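Local coordinates for phosphoribosylaminoimidazole-succinocarboxamide synthase (Pyrococcus horikoshii, PDB 4O7T), which catalyses the ATP-dependent joining of L-aspartate to 5-amino-1-(5-phosphoribosyl)imidazole-4-carboxylate, giving SAICAR in de novo purine biosynthesis, at residues P87-V92 against D173-F178. Residues are numbered along the deposited sequence; the frame is centred on the assembly and turned at random.
Sequences PLEVVV and DFKLEF. With TMP (thymidine-5'-phosphate), chain B; ADP (adenosine-5'-diphosphate), chain C.
Val-92 covers one face of the Phe-174 ring, with its CB 4.0 Å from the ring centroid in a CH-pi contact. Leu-176 CD1 meets the edge of the same ring, in its plane. CG of Phe-174 sits between its backbone N and carbonyl carbon (chi1 63°), which lays the ring alongside Val-92. The Phe-178 ring instead takes Val-90 CG2 at its edge, 4.0 Å from CD2. The side chains of Glu-89 and Glu-177 lie side by side, pointing the same way, with their carboxylate planes 11° apart. Glu-89 OE1 is 4.1 Å from Glu-177 OE2. Lys-175 NZ forms a salt bridge with Glu-177 OE2 at 2.8 Å, on the anti side and 34° out of the carboxylate plane. Asp-190 is its second acidic partner. The lysine CG packs on Glu-89 CB at 3.7 Å. A methionine in its place would probably leave Glu-177 and Asp-190 without their shared positive charge. Glu-177 OE1 accepts a bond from ADP O2', and Asp-173 OD1 accepts one from TMP O3'. The backbones pair antiparallel: Val-90 and Leu-176 exchange two nearly straight bonds, Val-92 and Phe-174 two more bent ones. The face carrying Glu-89, Val-91 and Lys-175 lines the bound nucleotides: Val-91 CG1 packs against TMP C5', and Lys-175 CE lies near TMP O2. ADP is a reaction product, so the pair lies at the ATP-binding site; TMP probably marks the substrate nucleotide pocket. On the apolar face, Val-92 and Phe-174 touch Asn-157 of helix 143-165. Strand 84-93 also pairs with strand 111-121, and strand 169-180 with strands 186-188 and 197-201.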
loop_
_atom_site.group_PDB
_atom_site.type_symbol
_atom_site.label_atom_id
_atom_site.label_comp_id
_atom_site.label_asym_id
_atom_site.label_seq_id
_atom_site.Cartn_x
_atom_site.Cartn_y
_atom_site.Cartn_z
ATOM N N PRO A 87 2.039 -15.466 3.344
ATOM C CA PRO A 87 0.843 -14.833 3.903
ATOM C C PRO A 87 0.397 -13.606 3.067
ATOM O O PRO A 87 0.332 -12.479 3.590
ATOM C CB PRO A 87 1.298 -14.439 5.321
ATOM C CG PRO A 87 2.772 -14.198 5.184
ATOM C CD PRO A 87 3.265 -15.143 4.108
ATOM N N LEU A 88 0.091 -13.833 1.786
ATOM C CA LEU A 88 -0.283 -12.758 0.860
ATOM C C LEU A 88 -1.527 -13.059 0.042
ATOM O O LEU A 88 -1.810 -14.216 -0.317
ATOM C CB LEU A 88 0.867 -12.442 -0.125
ATOM C CG LEU A 88 2.232 -11.981 0.429
ATOM C CD1 LEU A 88 3.289 -12.013 -0.672
ATOM C CD2 LEU A 88 2.132 -10.600 1.058
ATOM N N GLU A 89 -2.266 -11.998 -0.259
ATOM C CA GLU A 89 -3.215 -12.018 -1.351
ATOM C C GLU A 89 -2.667 -11.037 -2.386
ATOM O O GLU A 89 -2.373 -9.883 -2.064
ATOM C CB GLU A 89 -4.626 -11.679 -0.856
ATOM C CG GLU A 89 -5.095 -12.699 0.180
ATOM C CD GLU A 89 -6.524 -12.514 0.669
ATOM O OE1 GLU A 89 -6.854 -13.110 1.720
ATOM O OE2 GLU A 89 -7.329 -11.806 0.023
ATOM N N VAL A 90 -2.466 -11.529 -3.608
ATOM C CA VAL A 90 -1.837 -10.757 -4.669
ATOM C C VAL A 90 -2.928 -10.419 -5.675
ATOM O O VAL A 90 -3.498 -11.309 -6.323
ATOM C CB VAL A 90 -0.694 -11.549 -5.344
ATOM C CG1 VAL A 90 0.033 -10.683 -6.378
ATOM C CG2 VAL A 90 0.289 -12.035 -4.288
ATOM N N VAL A 91 -3.232 -9.137 -5.792
ATOM C CA VAL A 91 -4.359 -8.725 -6.592
ATOM C C VAL A 91 -3.851 -8.051 -7.868
ATOM O O VAL A 91 -3.040 -7.112 -7.819
ATOM C CB VAL A 91 -5.327 -7.793 -5.807
ATOM C CG1 VAL A 91 -6.434 -7.258 -6.722
ATOM C CG2 VAL A 91 -5.931 -8.507 -4.606
ATOM N N VAL A 92 -4.328 -8.540 -9.010
ATOM C CA VAL A 92 -4.017 -7.913 -10.291
ATOM C C VAL A 92 -5.275 -7.224 -10.838
ATOM O O VAL A 92 -6.367 -7.798 -10.803
ATOM C CB VAL A 92 -3.469 -8.925 -11.321
ATOM C CG1 VAL A 92 -3.011 -8.194 -12.580
ATOM C CG2 VAL A 92 -2.322 -9.738 -10.727
ATOM N N ASP A 173 -10.390 -7.714 -12.542
ATOM C CA ASP A 173 -9.346 -7.849 -11.515
ATOM C C ASP A 173 -9.463 -9.243 -10.922
ATOM O O ASP A 173 -10.426 -9.945 -11.226
ATOM C CB ASP A 173 -9.412 -6.733 -10.438
ATOM C CG ASP A 173 -10.762 -6.672 -9.691
ATOM O OD1 ASP A 173 -11.368 -7.709 -9.409
ATOM O OD2 ASP A 173 -11.211 -5.564 -9.354
ATOM N N PHE A 174 -8.487 -9.662 -10.109
ATOM C CA PHE A 174 -8.536 -10.999 -9.489
ATOM C C PHE A 174 -7.491 -11.153 -8.408
ATOM O O PHE A 174 -6.508 -10.422 -8.375
ATOM C CB PHE A 174 -8.385 -12.128 -10.543
ATOM C CG PHE A 174 -7.060 -12.128 -11.267
ATOM C CD1 PHE A 174 -6.014 -12.947 -10.837
ATOM C CD2 PHE A 174 -6.860 -11.323 -12.380
ATOM C CE1 PHE A 174 -4.792 -12.957 -11.497
ATOM C CE2 PHE A 174 -5.642 -11.329 -13.056
ATOM C CZ PHE A 174 -4.599 -12.144 -12.608
ATOM N N LYS A 175 -7.698 -12.130 -7.540
ATOM C CA LYS A 175 -6.802 -12.371 -6.414
ATOM C C LYS A 175 -6.118 -13.736 -6.545
ATOM O O LYS A 175 -6.782 -14.762 -6.802
ATOM C CB LYS A 175 -7.575 -12.284 -5.089
ATOM C CG LYS A 175 -6.698 -12.409 -3.831
ATOM C CD LYS A 175 -6.532 -13.856 -3.339
ATOM C CE LYS A 175 -7.827 -14.415 -2.707
ATOM N NZ LYS A 175 -7.760 -15.893 -2.484
ATOM N N LEU A 176 -4.794 -13.741 -6.349
ATOM C CA LEU A 176 -4.015 -14.976 -6.307
ATOM C C LEU A 176 -3.319 -15.192 -4.966
ATOM O O LEU A 176 -3.063 -14.240 -4.210
ATOM C CB LEU A 176 -2.927 -14.968 -7.383
ATOM C CG LEU A 176 -3.324 -14.754 -8.838
ATOM C CD1 LEU A 176 -2.061 -14.726 -9.695
ATOM C CD2 LEU A 176 -4.308 -15.822 -9.312
ATOM N N GLU A 177 -2.967 -16.445 -4.691
ATOM C CA GLU A 177 -2.131 -16.742 -3.542
ATOM C C GLU A 177 -1.031 -17.716 -3.964
ATOM O O GLU A 177 -1.173 -18.449 -4.957
ATOM C CB GLU A 177 -2.973 -17.330 -2.420
ATOM C CG GLU A 177 -4.077 -16.398 -1.929
ATOM C CD GLU A 177 -4.803 -16.924 -0.702
ATOM O OE1 GLU A 177 -4.275 -17.798 -0.003
ATOM O OE2 GLU A 177 -5.906 -16.440 -0.432
ATOM N N PHE A 178 0.056 -17.713 -3.203
ATOM C CA PHE A 178 1.262 -18.440 -3.580
ATOM C C PHE A 178 1.892 -19.132 -2.382
ATOM O O PHE A 178 1.790 -18.659 -1.243
ATOM C CB PHE A 178 2.313 -17.485 -4.143
ATOM C CG PHE A 178 1.962 -16.896 -5.472
ATOM C CD1 PHE A 178 2.387 -17.507 -6.649
ATOM C CD2 PHE A 178 1.222 -15.708 -5.552
ATOM C CE1 PHE A 178 2.087 -16.952 -7.888
ATOM C CE2 PHE A 178 0.913 -15.148 -6.792
ATOM C CZ PHE A 178 1.343 -15.774 -7.954
HETATM P P TMP B . -11.209 -5.557 -3.942
HETATM O O1P TMP B . -12.124 -5.890 -2.818
HETATM O O2P TMP B . -9.819 -5.171 -3.470
HETATM O O3P TMP B . -11.776 -4.678 -5.033
HETATM O "O5'" TMP B . -11.042 -6.986 -4.654
HETATM C "C5'" TMP B . -10.153 -7.192 -5.761
HETATM C "C4'" TMP B . -10.298 -8.617 -6.284
HETATM O "O4'" TMP B . -9.778 -9.554 -5.332
HETATM C "C3'" TMP B . -11.745 -9.032 -6.556
HETATM O "O3'" TMP B . -11.757 -9.731 -7.791
HETATM C "C2'" TMP B . -12.109 -10.069 -5.530
HETATM C "C1'" TMP B . -10.768 -10.530 -4.969
HETATM N N1 TMP B . -10.833 -10.706 -3.511
HETATM C C2 TMP B . -10.749 -12.013 -2.955
HETATM O O2 TMP B . -10.635 -12.995 -3.714
HETATM N N3 TMP B . -10.794 -12.215 -1.622
HETATM C C4 TMP B . -10.931 -11.172 -0.780
HETATM O O4 TMP B . -10.992 -11.359 0.457
HETATM C C5 TMP B . -11.015 -9.786 -1.320
HETATM C C5M TMP B . -11.168 -8.584 -0.411
HETATM C C6 TMP B . -10.965 -9.626 -2.701
HETATM P PB ADP C . -8.589 -18.301 1.417
HETATM O O1B ADP C . -7.221 -18.530 0.826
HETATM O O2B ADP C . -9.564 -17.583 0.524
HETATM O O3B ADP C . -8.533 -17.796 2.838
HETATM P PA ADP C . -9.844 -20.422 2.868
HETATM O O1A ADP C . -9.643 -19.504 4.057
HETATM O O2A ADP C . -11.230 -20.929 2.541
HETATM O O3A ADP C . -9.231 -19.776 1.516
HETATM O "O5'" ADP C . -8.898 -21.705 3.118
HETATM C "C5'" ADP C . -7.789 -22.036 2.282
HETATM C "C4'" ADP C . -6.482 -21.927 3.063
HETATM O "O4'" ADP C . -5.559 -22.901 2.561
HETATM C "C3'" ADP C . -5.814 -20.577 2.860
HETATM O "O3'" ADP C . -5.146 -20.201 4.068
HETATM C "C2'" ADP C . -4.794 -20.832 1.763
HETATM O "O2'" ADP C . -3.656 -19.974 1.840
HETATM C "C1'" ADP C . -4.386 -22.265 2.038
HETATM N N9 ADP C . -3.858 -22.964 0.832
HETATM C C8 ADP C . -4.284 -22.845 -0.442
HETATM N N7 ADP C . -3.558 -23.636 -1.271
HETATM C C5 ADP C . -2.647 -24.291 -0.519
HETATM C C6 ADP C . -1.559 -25.280 -0.739
HETATM N N6 ADP C . -1.293 -25.760 -1.966
HETATM N N1 ADP C . -0.835 -25.690 0.334
HETATM C C2 ADP C . -1.075 -25.233 1.576
HETATM N N3 ADP C . -2.044 -24.342 1.847
HETATM C C4 ADP C . -2.848 -23.842 0.868
HETATM O O HOH W 1 0.133 -16.157 -0.892
#